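PDB 2ZWI: alpha-/beta-galactoside alpha-2,3-sialyltransferase, which probably transfers sialic acid from CMP-sialic acid to galactosides in alpha-2,3 linkage, and binds CMP in the cleft of a GT-B fold. Local coordinates for residues 325-330 and 358-363; 119-124 and 352-357; 18-23 and 215-220; 198-203 and 304-309. All blocks are in the same frame, centred on the assembly; numbering follows the deposited sequence. Where two conformers were deposited one is given.

How the contacts relate
The contacts gather around the cleft between the two parallel-sheet domains of a GT-B fold. Contact 1 lies within the C-terminal domain, whereas contacts 2 and 4 pair elements of opposite domains, with centres about 23 Å apart. Contact 3 stands beside contact 4, centres about 10 Å apart, and Q22 OE1 lies 2.7 Å from Y202 OH. Contacts 1 and 4 both reach CMP and touch each other, V325 CG1 lying 3.6 Å from F305 CG. Contacts 1 and 2 share a helix end, where I360 N lies 3.0 Å from M355 O, a probable hydrogen bond. Contact 2 is farther from the nucleotide: the V354 side chain is about 13 Å from CMP.

Contact 1 (325-330 and 358-363); sequences VFFSLP and LNIVNR. With C5P (cytidine-5'-monophosphate), chain C.
I360 reaches from the loop after helix 350-357 to F326 and F327 on the short, weakly bonded helix 325-328, and its branches divide the work at CB. The methyl CG2 takes the F326 side, 3.6 Å from F326 CB, and also lies against the carbonyl oxygen of that residue. CG1 follows the other direction, because chi1 (-72°) sets it anti to the carbonyl carbon, and it passes the same oxygen at a greater distance. At the tip, CD1 comes down over one face of the F327 ring, 3.9 Å from the centroid and displaced toward the rim on the CD1 side, where I360 CD1 and F327 CD1 are 3.6 Å apart. This is a CH-pi contact, and the two side chains cross at about a right angle. A beta-branched isoleucine suits the place, since it offers a short arm to one phenylalanine and a longer one to the next. L358 adds its own methyl, CD1 lying 3.9 Å from F327 CE1. Between these two residues N359 has positive phi and ends the helix in a Schellman motif, a conformation that asparagine tolerates well; the turn brings I360 round to face the phenylalanines. On the nucleotide side, V325 CG2 rests 3.6 Å from N1 of the cytosine of CMP. The F326 ring runs on to N335 and I338 of strand 334-340, M355 of helix 350-357 packs on both phenylalanines, and the F327 ring meets that of Y117 on helix 114-125, from the other domain.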
# COMPACT_ATOMS: atom_id res chain seq x y z
N VAL A 325 6.28 -4.52 0.50
CA VAL A 325 7.33 -3.48 0.66
C VAL A 325 8.07 -3.18 -0.65
O VAL A 325 8.29 -2.02 -1.00
CB VAL A 325 8.36 -3.86 1.76
CG1 VAL A 325 9.62 -2.99 1.67
CG2 VAL A 325 7.74 -3.75 3.13
N PHE A 326 8.46 -4.24 -1.37
CA PHE A 326 9.22 -4.08 -2.61
C PHE A 326 8.45 -3.37 -3.73
O PHE A 326 9.07 -2.87 -4.66
CB PHE A 326 9.74 -5.44 -3.12
CG PHE A 326 10.70 -6.13 -2.18
CD1 PHE A 326 12.07 -5.82 -2.19
CD2 PHE A 326 10.25 -7.11 -1.30
CE1 PHE A 326 12.97 -6.48 -1.34
CE2 PHE A 326 11.13 -7.78 -0.45
CZ PHE A 326 12.50 -7.46 -0.46
N PHE A 327 7.11 -3.33 -3.65
CA PHE A 327 6.27 -2.64 -4.64
C PHE A 327 6.30 -1.11 -4.53
O PHE A 327 6.10 -0.42 -5.53
CB PHE A 327 4.82 -3.12 -4.56
CG PHE A 327 4.59 -4.48 -5.15
CD1 PHE A 327 4.16 -4.63 -6.47
CD2 PHE A 327 4.81 -5.63 -4.38
CE1 PHE A 327 3.95 -5.90 -7.01
CE2 PHE A 327 4.60 -6.91 -4.93
CZ PHE A 327 4.17 -7.03 -6.24
N SER A 328 6.53 -0.59 -3.33
CA SER A 328 6.59 0.86 -3.14
C SER A 328 8.02 1.39 -3.04
O SER A 328 8.24 2.61 -3.03
CB SER A 328 5.77 1.28 -1.91
OG SER A 328 6.28 0.67 -0.74
N LEU A 329 8.98 0.48 -2.96
CA LEU A 329 10.38 0.85 -2.85
C LEU A 329 10.83 1.57 -4.11
O LEU A 329 10.60 1.08 -5.22
CB LEU A 329 11.22 -0.40 -2.62
CG LEU A 329 12.67 -0.24 -2.16
CD1 LEU A 329 12.72 0.37 -0.77
CD2 LEU A 329 13.35 -1.58 -2.18
N PRO A 330 11.46 2.76 -3.97
CA PRO A 330 12.00 3.44 -5.15
C PRO A 330 13.04 2.58 -5.87
O PRO A 330 13.81 1.87 -5.22
CB PRO A 330 12.64 4.70 -4.57
CG PRO A 330 11.86 4.93 -3.27
CD PRO A 330 11.65 3.56 -2.74
N LEU A 358 7.54 -6.24 -13.48
CA LEU A 358 7.66 -4.84 -13.05
C LEU A 358 9.10 -4.40 -12.79
O LEU A 358 9.33 -3.26 -12.36
CB LEU A 358 6.83 -4.62 -11.78
CG LEU A 358 5.32 -4.59 -12.00
CD1 LEU A 358 4.61 -4.73 -10.68
CD2 LEU A 358 4.92 -3.29 -12.68
N ASN A 359 10.04 -5.29 -13.06
CA ASN A 359 11.46 -5.05 -12.82
C ASN A 359 11.77 -4.65 -11.37
O ASN A 359 12.66 -3.86 -11.11
CB ASN A 359 12.01 -4.02 -13.82
CG ASN A 359 11.75 -4.42 -15.25
OD1 ASN A 359 12.44 -5.28 -15.80
ND2 ASN A 359 10.75 -3.81 -15.87
N ILE A 360 10.99 -5.20 -10.45
CA ILE A 360 11.23 -5.04 -9.02
C ILE A 360 12.45 -5.88 -8.63
O ILE A 360 13.22 -5.52 -7.74
CB ILE A 360 9.96 -5.44 -8.20
CG1 ILE A 360 8.86 -4.38 -8.38
CG2 ILE A 360 10.30 -5.62 -6.71
CD1 ILE A 360 7.48 -4.81 -7.92
N VAL A 361 12.62 -7.00 -9.32
CA VAL A 361 13.69 -7.95 -9.06
C VAL A 361 14.11 -8.59 -10.38
O VAL A 361 13.26 -8.92 -11.22
CB VAL A 361 13.24 -9.03 -8.02
CG1 VAL A 361 12.04 -9.84 -8.54
CG2 VAL A 361 14.41 -9.93 -7.58
N ASN A 362 15.42 -8.72 -10.57
CA ASN A 362 16.00 -9.48 -11.67
C ASN A 362 15.59 -10.94 -11.52
O ASN A 362 15.61 -11.48 -10.41
CB ASN A 362 17.52 -9.34 -11.65
CG ASN A 362 18.19 -9.76 -12.95
OD1 ASN A 362 18.68 -8.92 -13.70
ND2 ASN A 362 18.22 -11.05 -13.22
N ARG A 363 15.22 -11.58 -12.63
CA ARG A 363 14.88 -13.01 -12.66
C ARG A 363 15.97 -13.89 -12.03
O ARG A 363 15.68 -14.90 -11.39
CB ARG A 363 14.59 -13.44 -14.11
CG ARG A 363 14.19 -14.91 -14.29
CD ARG A 363 13.95 -15.26 -15.77
NE ARG A 363 12.55 -15.10 -16.16
CZ ARG A 363 12.03 -14.00 -16.70
NH1 ARG A 363 12.79 -12.92 -16.91
NH2 ARG A 363 10.73 -13.98 -17.01
O3P C5P C . 4.84 -8.42 3.44
P C5P C . 3.45 -7.93 3.37
O1P C5P C . 3.01 -8.00 1.94
O2P C5P C . 2.61 -8.66 4.39
O5' C5P C . 3.52 -6.39 3.78
C5' C5P C . 2.36 -5.62 4.08
C4' C5P C . 2.82 -4.33 4.73
O4' C5P C . 3.57 -4.61 5.93
C3' C5P C . 3.79 -3.57 3.85
O3' C5P C . 3.12 -2.73 2.92
C2' C5P C . 4.57 -2.75 4.84
O2' C5P C . 3.76 -1.68 5.35
C1' C5P C . 4.68 -3.70 6.01
N1 C5P C . 5.95 -4.42 6.13
C2 C5P C . 7.06 -3.75 6.69
N3 C5P C . 8.23 -4.39 6.87
C4 C5P C . 8.37 -5.67 6.48
C5 C5P C . 7.31 -6.37 5.92
C6 C5P C . 6.08 -5.71 5.75
O2 C5P C . 6.96 -2.55 7.02
N4 C5P C . 9.57 -6.28 6.68

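Contact 2 (119-124 and 352-357); sequences RLYDFS and IQVMIE
Y121 and V354 mark the nearest approach of helices 114-125 and 350-357, with their CA atoms 6.1 Å apart, and each helix is regular through the segment. Such a short separation suits the modest valine on one side, while the tyrosine lies across the neighbouring helix, meeting V354 with its inner end and Q353 with its outer end. With chi1 at -177°, CG of Y121 stands anti to the backbone N, and the ring extends past V354 to Q353. Y121 and V354 slide past each other in opposite directions. The two helices belong to different domains of the GT-B fold, helix 114-125 to the N-terminal one and helix 350-357 to the C-terminal one, so this buried contact bridges them. Farther out, Q353 runs alongside the tyrosine, pointing the same way. Its CB approaches the ring obliquely, 3.5 Å from both Y121 CE1 and Y121 CZ, and Q353 CG lies 3.6 Å from Y121 OH. A bend at chi2 (-55°) then turns the glutamine's amide end away from Y121. R125 makes a cation-pi contact with the same ring, and L182 also touches the tyrosine.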
# COMPACT_ATOMS: atom_id res chain seq x y z
N ARG A 119 -3.54 -10.37 -8.09
CA ARG A 119 -4.81 -10.47 -8.78
C ARG A 119 -4.75 -9.98 -10.24
O ARG A 119 -5.33 -10.62 -11.13
CB ARG A 119 -5.90 -9.77 -7.96
CG ARG A 119 -6.21 -10.55 -6.69
CD ARG A 119 -7.18 -9.85 -5.77
NE ARG A 119 -7.36 -10.63 -4.53
CZ ARG A 119 -8.53 -10.81 -3.94
NH1 ARG A 119 -9.64 -10.29 -4.46
NH2 ARG A 119 -8.61 -11.51 -2.82
N LEU A 120 -4.02 -8.89 -10.49
CA LEU A 120 -3.80 -8.41 -11.86
C LEU A 120 -3.06 -9.42 -12.74
O LEU A 120 -3.42 -9.63 -13.91
CB LEU A 120 -3.07 -7.06 -11.85
CG LEU A 120 -3.90 -5.87 -11.37
CD1 LEU A 120 -3.03 -4.64 -11.14
CD2 LEU A 120 -4.99 -5.58 -12.37
N TYR A 121 -2.03 -10.05 -12.19
CA TYR A 121 -1.31 -11.09 -12.91
C TYR A 121 -2.24 -12.24 -13.29
O TYR A 121 -2.29 -12.67 -14.44
CB TYR A 121 -0.11 -11.62 -12.13
CG TYR A 121 0.66 -12.64 -12.92
CD1 TYR A 121 1.63 -12.24 -13.85
CD2 TYR A 121 0.41 -14.00 -12.79
CE1 TYR A 121 2.32 -13.15 -14.61
CE2 TYR A 121 1.12 -14.95 -13.56
CZ TYR A 121 2.08 -14.50 -14.46
OH TYR A 121 2.79 -15.39 -15.23
N ASP A 122 -3.00 -12.72 -12.30
CA ASP A 122 -3.93 -13.82 -12.50
C ASP A 122 -4.96 -13.47 -13.58
O ASP A 122 -5.21 -14.25 -14.50
CB ASP A 122 -4.60 -14.21 -11.18
CG ASP A 122 -3.68 -15.00 -10.25
OD1 ASP A 122 -2.74 -15.66 -10.73
OD2 ASP A 122 -3.91 -14.98 -9.02
N PHE A 123 -5.53 -12.28 -13.47
CA PHE A 123 -6.50 -11.78 -14.43
C PHE A 123 -5.92 -11.71 -15.85
O PHE A 123 -6.62 -12.00 -16.82
CB PHE A 123 -7.02 -10.41 -13.98
CG PHE A 123 -8.12 -9.85 -14.83
CD1 PHE A 123 -9.46 -10.14 -14.55
CD2 PHE A 123 -7.82 -9.00 -15.90
CE1 PHE A 123 -10.48 -9.61 -15.35
CE2 PHE A 123 -8.83 -8.47 -16.69
CZ PHE A 123 -10.17 -8.77 -16.42
N SER A 124 -4.64 -11.32 -15.95
CA SER A 124 -3.95 -11.21 -17.24
C SER A 124 -3.73 -12.57 -17.92
O SER A 124 -3.49 -12.61 -19.12
CB SER A 124 -2.59 -10.50 -17.09
OG SER A 124 -1.59 -11.39 -16.66
N ILE A 352 5.80 -13.90 -7.83
CA ILE A 352 7.14 -13.87 -8.41
C ILE A 352 7.09 -13.26 -9.81
O ILE A 352 7.87 -12.35 -10.12
CB ILE A 352 7.78 -15.28 -8.47
CG1 ILE A 352 8.09 -15.78 -7.05
CG2 ILE A 352 9.02 -15.28 -9.38
CD1 ILE A 352 8.69 -17.18 -6.97
N GLN A 353 6.18 -13.75 -10.65
CA GLN A 353 6.09 -13.28 -12.03
C GLN A 353 5.74 -11.79 -12.18
O GLN A 353 6.31 -11.11 -13.03
CB GLN A 353 5.18 -14.16 -12.89
CG GLN A 353 5.68 -15.60 -13.09
CD GLN A 353 7.09 -15.68 -13.66
OE1 GLN A 353 7.94 -16.39 -13.12
NE2 GLN A 353 7.34 -14.95 -14.74
N VAL A 354 4.81 -11.28 -11.37
CA VAL A 354 4.46 -9.85 -11.43
C VAL A 354 5.64 -8.99 -11.01
O VAL A 354 5.86 -7.90 -11.55
CB VAL A 354 3.26 -9.44 -10.54
CG1 VAL A 354 2.66 -8.11 -11.02
CG2 VAL A 354 2.19 -10.46 -10.54
N MET A 355 6.41 -9.48 -10.04
CA MET A 355 7.58 -8.74 -9.54
C MET A 355 8.70 -8.73 -10.59
O MET A 355 9.39 -7.71 -10.75
CB MET A 355 8.03 -9.27 -8.18
CG MET A 355 7.02 -8.95 -7.07
SD MET A 355 7.38 -9.60 -5.42
CE MET A 355 8.49 -8.35 -4.80
N ILE A 356 8.86 -9.83 -11.31
CA ILE A 356 9.80 -9.85 -12.44
C ILE A 356 9.36 -8.88 -13.55
O ILE A 356 10.16 -8.06 -14.02
CB ILE A 356 10.04 -11.28 -12.98
CG1 ILE A 356 10.91 -12.07 -12.00
CG2 ILE A 356 10.68 -11.25 -14.37
CD1 ILE A 356 10.85 -13.60 -12.21
N GLU A 357 8.09 -8.97 -13.95
CA GLU A 357 7.54 -8.12 -15.03
C GLU A 357 7.67 -6.62 -14.75
O GLU A 357 7.90 -5.83 -15.68
CB GLU A 357 6.08 -8.47 -15.33
CG GLU A 357 5.89 -9.87 -15.93
CD GLU A 357 6.69 -10.07 -17.22
OE1 GLU A 357 7.48 -11.03 -17.30
OE2 GLU A 357 6.52 -9.24 -18.14

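Contact 3 (18-23 and 215-220); sequences QQMTQI and YNFTGF
M20 lays its side chain along F217, the two sliding past each other in opposite directions. CG sits over one face of the ring, 4.3 Å from the F217 centroid and shifted toward the rim. The sulfur follows obliquely at 5.0 Å from that centroid, a Met-aromatic contact, and M20 SD also lies 3.7 Å from T218 CG2. Because the chain is extended beyond CG (chi2 168°), the methyl CE carries on past the ring to the F217 carbonyl, 3.7 Å from F217 O. An unbranched, flexible thioether is well suited to following ring and backbone in this way. I23, one turn on, adds a looser touch, with its CG2 4.5 Å from F217 CE2. Around this shell, W36 of strand 31-36 packs on M20 and I23, while L46 and I50 of helix 44-50 press on F217. T218 is held by its hydroxyl: OG1 bonds to F214 O and accepts from F220 N at 3.2 Å, leaving the methyl for the methionine. G219 follows with positive phi, readily adopted by glycine, as the chain leaves the helix. The arrangement is thus a helix pair, in which helix 14-26, the crossover of a Rossmann-like beta-alpha-beta unit, meets the end of helix 208-218, finished by an ST turn.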
# COMPACT_ATOMS: atom_id res chain seq x y z
N GLN A 18 -0.34 7.09 2.39
CA GLN A 18 -0.62 7.91 1.20
C GLN A 18 -1.76 8.92 1.44
O GLN A 18 -1.70 10.07 1.00
CB GLN A 18 -0.90 7.03 -0.01
CG GLN A 18 0.37 6.42 -0.65
CD GLN A 18 1.12 7.42 -1.52
OE1 GLN A 18 2.33 7.30 -1.73
NE2 GLN A 18 0.41 8.41 -2.03
N GLN A 19 -2.80 8.49 2.15
CA GLN A 19 -3.89 9.40 2.47
C GLN A 19 -3.44 10.53 3.39
O GLN A 19 -3.74 11.69 3.14
CB GLN A 19 -5.10 8.66 3.05
CG GLN A 19 -5.89 7.83 2.03
CD GLN A 19 -6.90 6.93 2.72
OE1 GLN A 19 -7.30 7.18 3.86
NE2 GLN A 19 -7.34 5.88 2.03
N MET A 20 -2.69 10.19 4.45
CA MET A 20 -2.12 11.21 5.35
C MET A 20 -1.32 12.23 4.54
O MET A 20 -1.47 13.44 4.69
CB MET A 20 -1.20 10.57 6.40
CG MET A 20 -1.89 9.72 7.46
SD MET A 20 -0.70 8.76 8.40
CE MET A 20 -1.74 8.11 9.70
N THR A 21 -0.48 11.73 3.64
CA THR A 21 0.39 12.59 2.85
C THR A 21 -0.39 13.55 1.92
O THR A 21 -0.03 14.71 1.79
CB THR A 21 1.42 11.75 2.07
OG1 THR A 21 2.10 10.88 2.98
CG2 THR A 21 2.43 12.63 1.40
N GLN A 22 -1.46 13.06 1.29
CA GLN A 22 -2.33 13.90 0.45
C GLN A 22 -3.04 14.99 1.25
O GLN A 22 -3.14 16.15 0.80
CB GLN A 22 -3.35 13.04 -0.30
CG GLN A 22 -2.74 11.94 -1.18
CD GLN A 22 -2.27 12.44 -2.53
OE1 GLN A 22 -1.36 13.26 -2.64
NE2 GLN A 22 -2.90 11.93 -3.59
N ILE A 23 -3.56 14.64 2.43
CA ILE A 23 -4.21 15.60 3.33
C ILE A 23 -3.22 16.73 3.61
O ILE A 23 -3.56 17.90 3.45
CB ILE A 23 -4.66 14.96 4.67
CG1 ILE A 23 -5.91 14.09 4.47
CG2 ILE A 23 -4.89 16.04 5.75
CD1 ILE A 23 -6.21 13.11 5.64
N TYR A 215 5.09 13.41 10.72
CA TYR A 215 5.63 12.74 11.91
C TYR A 215 4.58 12.57 12.98
O TYR A 215 4.51 11.51 13.61
CB TYR A 215 6.82 13.50 12.50
CG TYR A 215 7.91 13.84 11.51
CD1 TYR A 215 8.19 13.02 10.43
CD2 TYR A 215 8.67 14.99 11.68
CE1 TYR A 215 9.18 13.35 9.52
CE2 TYR A 215 9.68 15.32 10.79
CZ TYR A 215 9.93 14.50 9.72
OH TYR A 215 10.93 14.84 8.84
N ASN A 216 3.76 13.60 13.19
CA ASN A 216 2.69 13.54 14.20
C ASN A 216 1.59 12.51 13.89
O ASN A 216 1.17 11.78 14.78
CB ASN A 216 2.09 14.93 14.45
CG ASN A 216 3.03 15.84 15.22
OD1 ASN A 216 3.91 15.38 15.94
ND2 ASN A 216 2.85 17.15 15.06
N PHE A 217 1.14 12.49 12.64
CA PHE A 217 0.18 11.49 12.15
C PHE A 217 0.64 10.04 12.35
O PHE A 217 -0.12 9.19 12.80
CB PHE A 217 -0.04 11.69 10.65
CG PHE A 217 -1.28 12.44 10.31
CD1 PHE A 217 -2.49 12.14 10.93
CD2 PHE A 217 -1.24 13.42 9.31
CE1 PHE A 217 -3.65 12.83 10.59
CE2 PHE A 217 -2.40 14.12 8.96
CZ PHE A 217 -3.61 13.82 9.60
N THR A 218 1.89 9.77 11.99
CA THR A 218 2.44 8.42 11.93
C THR A 218 3.08 7.98 13.24
O THR A 218 3.26 6.77 13.49
CB THR A 218 3.49 8.31 10.82
OG1 THR A 218 4.50 9.30 11.02
CG2 THR A 218 2.85 8.51 9.45
N GLY A 219 3.45 8.95 14.07
CA GLY A 219 4.23 8.69 15.28
C GLY A 219 5.66 8.30 14.94
O GLY A 219 6.37 7.73 15.76
N PHE A 220 6.09 8.60 13.71
CA PHE A 220 7.42 8.24 13.25
C PHE A 220 8.25 9.46 12.88
O PHE A 220 7.79 10.34 12.16
CB PHE A 220 7.37 7.26 12.06
CG PHE A 220 8.72 7.01 11.44
CD1 PHE A 220 9.67 6.21 12.09
CD2 PHE A 220 9.07 7.59 10.22
CE1 PHE A 220 10.92 5.99 11.53
CE2 PHE A 220 10.33 7.38 9.66
CZ PHE A 220 11.26 6.58 10.32

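Contact 4 (198-203 and 304-309); sequences MKWDYF and PFEALI. With C5P (cytidine-5'-monophosphate), chain C.
The loop 198-203 comes nearest helix 305-310 at W200 and I309, whose CA atoms are 6.8 Å apart. W200 lays its indole along the helix, running back from I309 to E306: CE3 is 3.7 Å from I309 CG2, and farther along CH2 is 3.6 Å from E306 CB. Both partners approach obliquely. A wide indole suits this site because it spans residues one helical turn apart. Its NE1 is hydrogen-bonded to a glycerol, probably from the crystallisation liquor. The backbones are also joined through a water that donates to I309 O at 3.1 Å and, weakly, to W200 O. E306 runs beside the indole, pointing the same way, until chi2 (-71°) bends the chain toward the ribose; OE1 of its carboxyl group accepts from O3' of CMP at 3.1 Å. Its aliphatic part thus packs on tryptophan while its polar end faces the ribose. F305 N, at the start of the helix, donates to O2 of the cytosine at 2.8 Å. S328 of helix 325-328 packs on W200, E306 and I309 together. This is one wall of a GT-B nucleotide site, built on a C-terminal-domain helix; H281, S323 and S324 also bind CMP.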
# COMPACT_ATOMS: atom_id res chain seq x y z
N MET A 198 1.36 6.38 -7.70
CA MET A 198 1.68 6.81 -6.33
C MET A 198 3.03 7.51 -6.30
O MET A 198 4.02 6.98 -6.84
CB MET A 198 1.69 5.64 -5.35
CG MET A 198 0.33 5.22 -4.86
SD MET A 198 0.50 3.91 -3.64
CE MET A 198 -1.19 3.42 -3.38
N LYS A 199 3.06 8.70 -5.70
CA LYS A 199 4.30 9.47 -5.56
C LYS A 199 4.88 9.36 -4.15
O LYS A 199 4.14 9.19 -3.17
CB LYS A 199 4.08 10.94 -5.94
CG LYS A 199 3.55 11.14 -7.36
CD LYS A 199 4.43 10.48 -8.43
CE LYS A 199 5.69 11.29 -8.69
NZ LYS A 199 6.27 10.94 -10.02
N TRP A 200 6.20 9.47 -4.06
CA TRP A 200 6.91 9.29 -2.80
C TRP A 200 7.91 10.41 -2.51
O TRP A 200 8.70 10.34 -1.56
CB TRP A 200 7.59 7.91 -2.78
CG TRP A 200 6.60 6.73 -2.85
CD1 TRP A 200 6.28 6.00 -3.96
CD2 TRP A 200 5.81 6.19 -1.78
NE1 TRP A 200 5.35 5.03 -3.65
CE2 TRP A 200 5.04 5.13 -2.31
CE3 TRP A 200 5.70 6.49 -0.41
CZ2 TRP A 200 4.16 4.37 -1.54
CZ3 TRP A 200 4.80 5.74 0.37
CH2 TRP A 200 4.06 4.68 -0.20
N ASP A 201 7.85 11.46 -3.31
CA ASP A 201 8.82 12.57 -3.23
C ASP A 201 8.18 13.84 -2.69
O ASP A 201 8.67 14.94 -2.95
CB ASP A 201 9.42 12.82 -4.62
CG ASP A 201 8.37 13.18 -5.67
OD1 ASP A 201 7.16 13.18 -5.35
OD2 ASP A 201 8.76 13.48 -6.82
N TYR A 202 7.09 13.68 -1.94
CA TYR A 202 6.39 14.82 -1.34
C TYR A 202 7.28 15.66 -0.43
O TYR A 202 7.15 16.89 -0.40
CB TYR A 202 5.15 14.34 -0.55
CG TYR A 202 4.03 13.86 -1.44
CD1 TYR A 202 3.90 12.51 -1.78
CD2 TYR A 202 3.08 14.75 -1.93
CE1 TYR A 202 2.87 12.07 -2.60
CE2 TYR A 202 2.04 14.32 -2.75
CZ TYR A 202 1.94 12.97 -3.07
OH TYR A 202 0.92 12.54 -3.89
N PHE A 203 8.18 15.02 0.30
CA PHE A 203 9.05 15.73 1.24
C PHE A 203 9.98 16.75 0.58
O PHE A 203 10.48 17.65 1.23
CB PHE A 203 9.83 14.76 2.14
CG PHE A 203 9.15 14.46 3.45
CD1 PHE A 203 7.79 14.11 3.49
CD2 PHE A 203 9.86 14.50 4.64
CE1 PHE A 203 7.15 13.83 4.71
CE2 PHE A 203 9.23 14.21 5.87
CZ PHE A 203 7.88 13.88 5.90
N PRO A 304 5.69 0.97 9.50
CA PRO A 304 5.51 0.51 8.12
C PRO A 304 6.63 1.05 7.23
O PRO A 304 6.99 2.23 7.35
CB PRO A 304 4.14 1.07 7.72
CG PRO A 304 3.94 2.26 8.62
CD PRO A 304 4.61 1.89 9.92
N PHE A 305 7.18 0.19 6.37
CA PHE A 305 8.30 0.59 5.53
C PHE A 305 8.02 1.83 4.69
O PHE A 305 8.93 2.61 4.42
CB PHE A 305 8.75 -0.56 4.63
CG PHE A 305 10.18 -0.43 4.15
CD1 PHE A 305 11.20 -1.09 4.82
CD2 PHE A 305 10.50 0.36 3.05
CE1 PHE A 305 12.53 -0.98 4.38
CE2 PHE A 305 11.82 0.50 2.62
CZ PHE A 305 12.83 -0.18 3.28
N GLU A 306 6.77 2.02 4.26
CA GLU A 306 6.39 3.21 3.48
C GLU A 306 6.62 4.54 4.22
O GLU A 306 6.81 5.57 3.58
CB GLU A 306 4.99 3.11 2.85
CG GLU A 306 3.93 2.31 3.58
CD GLU A 306 4.19 0.81 3.52
OE1 GLU A 306 4.14 0.18 2.44
OE2 GLU A 306 4.46 0.27 4.59
N ALA A 307 6.61 4.51 5.55
CA ALA A 307 7.02 5.68 6.35
C ALA A 307 8.50 6.02 6.15
O ALA A 307 8.87 7.20 6.07
CB ALA A 307 6.69 5.48 7.83
N LEU A 308 9.35 5.00 6.05
CA LEU A 308 10.76 5.18 5.70
C LEU A 308 10.91 5.78 4.32
O LEU A 308 11.77 6.64 4.09
CB LEU A 308 11.53 3.85 5.73
CG LEU A 308 11.54 3.01 7.02
CD1 LEU A 308 12.44 1.79 6.87
CD2 LEU A 308 11.96 3.84 8.19
N ILE A 309 10.09 5.30 3.38
CA ILE A 309 10.14 5.81 2.02
C ILE A 309 9.74 7.29 1.99
O ILE A 309 10.44 8.13 1.42
CB ILE A 309 9.26 4.99 1.04
CG1 ILE A 309 9.75 3.54 0.97
CG2 ILE A 309 9.29 5.63 -0.35
CD1 ILE A 309 8.73 2.55 0.40
O3P C5P C . 4.84 -8.42 3.44
P C5P C . 3.45 -7.93 3.37
O1P C5P C . 3.01 -8.00 1.94
O2P C5P C . 2.61 -8.66 4.39
O5' C5P C . 3.52 -6.39 3.78
C5' C5P C . 2.36 -5.62 4.08
C4' C5P C . 2.82 -4.33 4.73
O4' C5P C . 3.57 -4.61 5.93
C3' C5P C . 3.79 -3.57 3.85
O3' C5P C . 3.12 -2.73 2.92
C2' C5P C . 4.57 -2.75 4.84
O2' C5P C . 3.76 -1.68 5.35
C1' C5P C . 4.68 -3.70 6.01
N1 C5P C . 5.95 -4.42 6.13
C2 C5P C . 7.06 -3.75 6.69
N3 C5P C . 8.23 -4.39 6.87
C4 C5P C . 8.37 -5.67 6.48
C5 C5P C . 7.31 -6.37 5.92
C6 C5P C . 6.08 -5.71 5.75
O2 C5P C . 6.96 -2.55 7.02
N4 C5P C . 9.57 -6.28 6.68
O HOH W 1 11.77 8.94 -1.29